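Local coordinates for salmonella typhimurium DB7155 bacteriophage DET7 tailspike (Bacteriophage, PDB 2V5I), which binds and hydrolyses the O-antigen of its Salmonella host, acting as the phage's trimeric receptor-binding tailspike, at residues V166-A171 with A176-R181; C186-S191 with I202-L207; V230-N235 with G243-V248. All blocks are in the same frame, centred on the assembly; numbering follows the deposited sequence.

All three contacts join facing walls of one elongated parallel beta-helix and follow one another along the chain. Contacts 1 and 2 are adjacent, their centres about 6 Å apart, and strand 167-169 is bound to strand 187-196, with Ile-168 O lying 2.8 Å from Ile-189 N. The centres of contacts 2 and 3 are about 7 Å apart; here strands 202-205 and 230-233 are neighbours, and Gln-231 NE2 lies 2.9 Å from Thr-203 OG1, consistent with a hydrogen bond. Contacts 1 and 3, with centres about 12 Å apart, do not touch. All three are buried packing in the interior of the beta-helix.

Contact 1 of 3, residues V166-A171 with A176-R181; sequences VEIRNA and AAYLFR
Ile-168 and the two aromatics of strand 176-181 form the tight part of this contact. Ile-168 CD1 lies 3.6 Å from Phe-180 CZ and 3.8 Å from Tyr-178 CD2, so a single methyl serves both rings. The extended end of the isoleucine (chi2 -179°) carries that methyl inward, and the side chains of Ile-168 and Phe-180 slide past each other in opposite directions. Ala-171 adds an off-centre CH-pi contact, its CB 4.2 Å from the Tyr-178 ring centroid and 29° off the normal. The tyrosine hydroxyl is bound to Gly-172 O, which anchors the far end of the ring.

Packing is looser at Val-166, whose side chain comes no nearer than 4.8 Å to the facing segment. Within segment 166-171, Arg-169 forms a salt bridge with Glu-167, gripping OE1 side-on through NE at 2.9 Å and NH2 at 3.0 Å, with the oxygen in the guanidinium plane. Of this pair only Arg-169 is partly exposed, and both pack on Asn-170 of the second subunit. On the outer side of the facing strand, Arg-181 bridges Asp-159 and Glu-205. An apolar interior between two walls of parallel strands, with charged groups outside, is the arrangement of the right-handed parallel beta-helix of P22-type tailspikes.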
# COMPACT_ATOMS: atom_id res chain seq x y z
N VAL A 166 -4.20 17.25 25.63
CA VAL A 166 -2.88 17.10 26.23
C VAL A 166 -2.11 16.17 25.33
O VAL A 166 -2.65 15.14 24.90
CB VAL A 166 -2.94 16.59 27.65
CG1 VAL A 166 -1.53 16.19 28.20
CG2 VAL A 166 -3.63 17.60 28.53
N GLU A 167 -0.87 16.55 25.03
CA GLU A 167 0.04 15.72 24.19
C GLU A 167 1.24 15.28 24.99
O GLU A 167 1.84 16.11 25.67
CB GLU A 167 0.56 16.53 23.03
CG GLU A 167 -0.46 16.72 21.94
CD GLU A 167 0.19 17.01 20.58
OE1 GLU A 167 1.42 17.18 20.51
OE2 GLU A 167 -0.55 17.07 19.57
N ILE A 168 1.61 14.01 24.84
CA ILE A 168 2.87 13.47 25.38
C ILE A 168 3.73 13.17 24.16
O ILE A 168 3.24 12.58 23.19
CB ILE A 168 2.61 12.15 26.15
CG1 ILE A 168 1.87 12.44 27.44
CG2 ILE A 168 3.94 11.47 26.43
CD1 ILE A 168 1.57 11.22 28.28
N ARG A 169 4.96 13.69 24.13
CA ARG A 169 5.84 13.53 22.99
C ARG A 169 7.11 12.81 23.40
O ARG A 169 7.69 13.12 24.45
CB ARG A 169 6.21 14.90 22.42
CG ARG A 169 4.99 15.70 21.90
CD ARG A 169 5.38 17.07 21.38
NE ARG A 169 4.17 17.84 21.05
CZ ARG A 169 4.12 19.17 20.94
NH1 ARG A 169 5.20 19.92 21.13
NH2 ARG A 169 2.96 19.74 20.65
N ASN A 170 7.56 11.85 22.59
CA ASN A 170 8.88 11.17 22.82
C ASN A 170 9.00 10.51 24.19
O ASN A 170 10.07 10.54 24.85
CB ASN A 170 9.99 12.20 22.56
CG ASN A 170 9.93 12.78 21.17
OD1 ASN A 170 10.11 12.06 20.19
ND2 ASN A 170 9.68 14.08 21.06
N ALA A 171 7.90 9.87 24.59
CA ALA A 171 7.84 9.14 25.90
C ALA A 171 8.74 7.94 25.90
O ALA A 171 8.93 7.25 24.90
CB ALA A 171 6.43 8.72 26.23
N ALA A 176 6.92 0.49 32.22
CA ALA A 176 6.16 1.73 32.24
C ALA A 176 4.76 1.56 31.68
O ALA A 176 4.50 0.65 30.91
CB ALA A 176 6.90 2.79 31.41
N ALA A 177 3.86 2.43 32.14
CA ALA A 177 2.54 2.60 31.52
C ALA A 177 2.13 4.06 31.46
O ALA A 177 2.43 4.82 32.33
CB ALA A 177 1.50 1.83 32.26
N TYR A 178 1.42 4.44 30.37
CA TYR A 178 0.83 5.72 30.23
C TYR A 178 -0.67 5.52 30.11
O TYR A 178 -1.14 4.77 29.26
CB TYR A 178 1.40 6.41 28.97
CG TYR A 178 2.85 6.79 29.16
CD1 TYR A 178 3.90 5.87 28.87
CD2 TYR A 178 3.20 8.04 29.66
CE1 TYR A 178 5.23 6.23 29.11
CE2 TYR A 178 4.53 8.39 29.90
CZ TYR A 178 5.53 7.49 29.59
OH TYR A 178 6.83 7.91 29.83
N LEU A 179 -1.43 6.13 31.02
CA LEU A 179 -2.85 5.85 31.16
C LEU A 179 -3.58 7.17 31.16
O LEU A 179 -3.22 8.06 31.91
CB LEU A 179 -3.09 5.13 32.49
CG LEU A 179 -4.54 5.00 32.95
CD1 LEU A 179 -5.38 4.25 31.93
CD2 LEU A 179 -4.54 4.31 34.27
N PHE A 180 -4.56 7.32 30.27
CA PHE A 180 -5.42 8.49 30.22
C PHE A 180 -6.81 8.05 30.65
O PHE A 180 -7.44 7.22 29.96
CB PHE A 180 -5.48 9.02 28.79
CG PHE A 180 -4.20 9.68 28.33
CD1 PHE A 180 -3.14 8.90 27.85
CD2 PHE A 180 -4.08 11.03 28.34
CE1 PHE A 180 -1.95 9.52 27.46
CE2 PHE A 180 -2.96 11.65 27.90
CZ PHE A 180 -1.91 10.90 27.45
N ARG A 181 -7.35 8.65 31.73
CA ARG A 181 -8.66 8.27 32.25
C ARG A 181 -9.62 9.43 31.98
O ARG A 181 -9.34 10.58 32.37
CB ARG A 181 -8.59 8.08 33.76
CG ARG A 181 -7.83 6.89 34.24
CD ARG A 181 -7.98 6.85 35.74
NE ARG A 181 -7.16 5.83 36.38
CZ ARG A 181 -7.54 4.56 36.48
NH1 ARG A 181 -8.66 4.15 35.91
NH2 ARG A 181 -6.75 3.68 37.10

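Contact 2 of 3, residues C186-S191 with I202-L207; sequences CKVIDS and ITFENL
Val-188 and Ile-202 meet tip to tip, two branches of each taking part. Val-188 CG1, anti to the backbone N (chi1 178°), lies 3.8 Å from Ile-202 CD1, while its CG2 is 3.9 Å from Ile-202 CG2. The isoleucine holds CG1 beside its own backbone N and keeps the chain beyond it extended (chi2 164°), which carries CD1 far enough to lie also 3.9 Å from Ser-191 OG, just past the corner at Asp-190.

Phe-204 fills the other half of the contact. Its CZ is 4.3 Å from Val-188 CG2, and its CE1 is 4.1 Å from Cys-186 CB; Cys-186 O also approaches the CE1-CZ side. The cysteine therefore touches the ring through its CB and backbone, whereas SG is hydrogen-bonded elsewhere. Phe-204 further stacks on Phe-180 of the preceding coil.

Outside this apolar interior, the end of the second segment is closed by Glu-205: OE2 uses its anti lone pair to accept from Leu-207 N at 2.9 Å, and the N-H...O angle of 163° shows a nearly straight bond. Lys-187 starts away from the facing strand, and its NZ forms a salt bridge with Asp-192 OD1 of the second subunit. Aromatic stacking from coil to coil, beside aliphatic tips that meet across the core, fits the interior of a right-handed parallel beta-helix such as the P22-type tailspikes have.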
# COMPACT_ATOMS: atom_id res chain seq x y z
N CYS A 186 -6.55 13.74 23.27
CA CYS A 186 -5.21 13.57 23.82
C CYS A 186 -4.39 12.67 22.88
O CYS A 186 -4.93 11.80 22.23
CB CYS A 186 -5.20 13.02 25.26
SG CYS A 186 -5.90 14.25 26.44
N LYS A 187 -3.10 12.94 22.79
CA LYS A 187 -2.26 12.18 21.87
C LYS A 187 -0.95 11.77 22.50
O LYS A 187 -0.38 12.55 23.27
CB LYS A 187 -2.00 13.02 20.63
CG LYS A 187 -3.27 13.41 19.84
CD LYS A 187 -2.95 14.33 18.67
CE LYS A 187 -4.20 15.18 18.23
NZ LYS A 187 -4.86 16.14 19.27
N VAL A 188 -0.44 10.59 22.10
CA VAL A 188 0.85 10.12 22.51
C VAL A 188 1.64 9.96 21.22
O VAL A 188 1.32 9.12 20.39
CB VAL A 188 0.78 8.80 23.30
CG1 VAL A 188 2.17 8.32 23.68
CG2 VAL A 188 -0.09 9.02 24.57
N ILE A 189 2.64 10.83 21.03
CA ILE A 189 3.33 10.99 19.79
C ILE A 189 4.80 10.53 19.88
O ILE A 189 5.52 10.85 20.86
CB ILE A 189 3.31 12.49 19.35
CG1 ILE A 189 1.86 12.96 19.12
CG2 ILE A 189 4.17 12.71 18.13
CD1 ILE A 189 1.73 14.47 19.27
N ASP A 190 5.27 9.81 18.85
CA ASP A 190 6.69 9.43 18.70
C ASP A 190 7.33 8.77 19.93
O ASP A 190 8.49 9.03 20.27
CB ASP A 190 7.51 10.65 18.26
CG ASP A 190 7.04 11.22 16.92
OD1 ASP A 190 6.46 10.46 16.09
OD2 ASP A 190 7.21 12.45 16.71
N SER A 191 6.59 7.81 20.50
CA SER A 191 7.12 7.05 21.64
C SER A 191 8.44 6.39 21.32
O SER A 191 8.64 5.84 20.25
CB SER A 191 6.11 5.98 22.04
OG SER A 191 4.89 6.64 22.49
N ILE A 202 0.11 1.93 26.47
CA ILE A 202 -0.65 3.17 26.34
C ILE A 202 -2.13 2.82 26.33
O ILE A 202 -2.54 2.00 25.53
CB ILE A 202 -0.29 3.91 25.03
CG1 ILE A 202 1.26 4.13 24.95
CG2 ILE A 202 -1.07 5.22 24.93
CD1 ILE A 202 1.82 4.49 23.58
N THR A 203 -2.91 3.44 27.22
CA THR A 203 -4.32 3.11 27.38
C THR A 203 -5.16 4.39 27.46
O THR A 203 -4.80 5.32 28.16
CB THR A 203 -4.53 2.36 28.74
OG1 THR A 203 -3.75 1.17 28.76
CG2 THR A 203 -6.00 2.05 28.97
N PHE A 204 -6.21 4.45 26.65
CA PHE A 204 -7.24 5.46 26.80
C PHE A 204 -8.48 4.77 27.34
O PHE A 204 -9.13 4.01 26.62
CB PHE A 204 -7.52 6.08 25.41
CG PHE A 204 -6.41 6.90 24.88
CD1 PHE A 204 -6.15 8.13 25.38
CD2 PHE A 204 -5.53 6.39 23.89
CE1 PHE A 204 -5.06 8.92 24.87
CE2 PHE A 204 -4.50 7.19 23.40
CZ PHE A 204 -4.25 8.40 23.92
N GLU A 205 -8.81 5.09 28.60
CA GLU A 205 -9.90 4.46 29.33
C GLU A 205 -11.00 5.52 29.53
O GLU A 205 -10.78 6.52 30.21
CB GLU A 205 -9.35 4.00 30.67
CG GLU A 205 -10.39 3.36 31.56
CD GLU A 205 -11.07 4.39 32.50
OE1 GLU A 205 -10.42 4.92 33.45
OE2 GLU A 205 -12.27 4.67 32.32
N ASN A 206 -12.15 5.32 28.85
CA ASN A 206 -13.28 6.21 28.96
C ASN A 206 -14.57 5.49 29.39
O ASN A 206 -15.63 5.65 28.79
CB ASN A 206 -13.48 6.95 27.61
CG ASN A 206 -12.35 7.90 27.32
OD1 ASN A 206 -11.32 7.49 26.78
ND2 ASN A 206 -12.52 9.15 27.68
N LEU A 207 -14.47 4.69 30.43
CA LEU A 207 -15.59 3.85 30.88
C LEU A 207 -16.76 4.68 31.40
O LEU A 207 -17.92 4.22 31.33
CB LEU A 207 -15.11 2.86 31.96
CG LEU A 207 -14.16 1.76 31.46
CD1 LEU A 207 -13.63 0.93 32.61
CD2 LEU A 207 -14.88 0.86 30.48

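Contact 3 of 3, residues V230-N235 with G243-V248; sequences VQFLRN and GGVIGV
Val-245 CG2 is the atom on which this contact converges. Val-230 CG1 meets it tip to tip at 3.9 Å, and Phe-232 CE1 lies 3.8 Å away, with the methyl at the edge of the phenyl ring and near its plane. The neighbouring ring atom, Phe-232 CZ, reaches the backbone instead, 3.6 Å from Gly-244 O and equally 3.6 Å from Gly-244 CA. The ring rim thus rests on the main chain of Gly-244, a residue whose backbone angles themselves call for glycine. Val-245 orients CG2 beside its own backbone N and anti to the carbonyl carbon, which turns this branch toward both Val-230 and the ring.

The axes of strands 230-233 and 244-246 approach to 8.6 Å and run nearly antiparallel, at 153°. That separation is too wide for backbone pairing; it is bridged by side chains, as between facing walls of the right-handed parallel beta-helix, where each strand instead pairs with its counterparts in the coils before and after.

A second shell fixes the turn that follows Phe-232. Asn-235 OD1 lies in the plane of the phenyl ring at its edge and accepts from Asn-215 ND2. Asn-235 ND2 donates to Leu-233 O at 3.0 Å, a bent bond (140°) reaching the oxygen from 60° out of the carbonyl plane, and also binds Asn-206 OD1 of the previous coil. Farther out, Asn-272 donates through ND2 to Phe-232 O and accepts at OD1 from Asn-235 N, while Arg-234 makes a cation-pi contact with Trp-211 and donates through NH1 to Asn-206 O and Gly-209 O.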
# COMPACT_ATOMS: atom_id res chain seq x y z
N VAL A 230 -1.05 -0.84 22.74
CA VAL A 230 -2.01 0.25 22.79
C VAL A 230 -3.40 -0.32 22.97
O VAL A 230 -3.78 -1.26 22.29
CB VAL A 230 -2.02 1.13 21.47
CG1 VAL A 230 -3.01 2.29 21.57
CG2 VAL A 230 -0.64 1.65 21.14
N GLN A 231 -4.17 0.23 23.90
CA GLN A 231 -5.53 -0.24 24.08
C GLN A 231 -6.52 0.87 24.35
O GLN A 231 -6.18 1.88 24.92
CB GLN A 231 -5.61 -1.27 25.20
CG GLN A 231 -5.28 -0.77 26.52
CD GLN A 231 -4.98 -1.94 27.55
OE1 GLN A 231 -5.07 -3.13 27.24
NE2 GLN A 231 -4.66 -1.56 28.78
N PHE A 232 -7.76 0.66 23.83
CA PHE A 232 -8.87 1.62 24.02
C PHE A 232 -10.02 0.96 24.74
O PHE A 232 -10.31 -0.20 24.46
CB PHE A 232 -9.38 2.05 22.59
CG PHE A 232 -8.37 2.84 21.83
CD1 PHE A 232 -7.41 2.18 21.06
CD2 PHE A 232 -8.37 4.19 21.88
CE1 PHE A 232 -6.46 2.89 20.37
CE2 PHE A 232 -7.38 4.95 21.15
CZ PHE A 232 -6.46 4.23 20.39
N LEU A 233 -10.69 1.75 25.60
CA LEU A 233 -11.91 1.33 26.31
C LEU A 233 -12.97 2.43 26.16
O LEU A 233 -12.74 3.57 26.52
CB LEU A 233 -11.67 1.06 27.82
CG LEU A 233 -10.72 -0.05 28.19
CD1 LEU A 233 -9.30 0.42 28.21
CD2 LEU A 233 -11.10 -0.58 29.56
N ARG A 234 -14.11 2.08 25.56
CA ARG A 234 -15.24 3.00 25.36
C ARG A 234 -14.84 4.32 24.66
O ARG A 234 -15.19 5.39 25.11
CB ARG A 234 -15.93 3.24 26.69
CG ARG A 234 -17.34 3.81 26.58
CD ARG A 234 -18.13 3.65 27.87
NE ARG A 234 -19.38 4.44 27.91
CZ ARG A 234 -19.44 5.73 28.20
NH1 ARG A 234 -18.36 6.46 28.45
NH2 ARG A 234 -20.64 6.36 28.21
N ASN A 235 -14.09 4.18 23.57
CA ASN A 235 -13.81 5.26 22.62
C ASN A 235 -14.67 5.07 21.37
O ASN A 235 -14.85 3.96 20.90
CB ASN A 235 -12.32 5.28 22.28
CG ASN A 235 -11.51 6.02 23.32
OD1 ASN A 235 -10.85 7.04 23.02
ND2 ASN A 235 -11.56 5.57 24.56
N GLY A 243 -9.87 9.19 16.03
CA GLY A 243 -9.21 8.46 17.14
C GLY A 243 -8.48 7.25 16.57
O GLY A 243 -8.77 6.82 15.47
N GLY A 244 -7.58 6.66 17.36
CA GLY A 244 -6.89 5.42 16.98
C GLY A 244 -5.41 5.49 16.97
O GLY A 244 -4.79 6.17 17.81
N VAL A 245 -4.83 4.75 16.03
CA VAL A 245 -3.38 4.47 15.93
C VAL A 245 -2.95 4.72 14.49
O VAL A 245 -3.59 4.19 13.55
CB VAL A 245 -3.15 3.00 16.31
CG1 VAL A 245 -1.70 2.65 16.21
CG2 VAL A 245 -3.67 2.75 17.73
N ILE A 246 -1.94 5.60 14.30
CA ILE A 246 -1.37 5.87 12.97
C ILE A 246 0.15 5.85 13.08
O ILE A 246 0.73 6.60 13.84
CB ILE A 246 -1.81 7.26 12.43
CG1 ILE A 246 -3.32 7.43 12.45
CG2 ILE A 246 -1.36 7.42 10.99
CD1 ILE A 246 -3.76 8.89 12.28
N GLY A 247 0.80 4.98 12.31
CA GLY A 247 2.25 4.99 12.27
C GLY A 247 3.01 4.42 13.45
O GLY A 247 4.18 4.78 13.68
N VAL A 248 2.39 3.48 14.18
CA VAL A 248 3.00 2.97 15.43
C VAL A 248 3.51 1.54 15.24
O VAL A 248 2.90 0.75 14.54
CB VAL A 248 1.94 2.97 16.57
CG1 VAL A 248 2.53 2.56 17.89
CG2 VAL A 248 1.28 4.34 16.70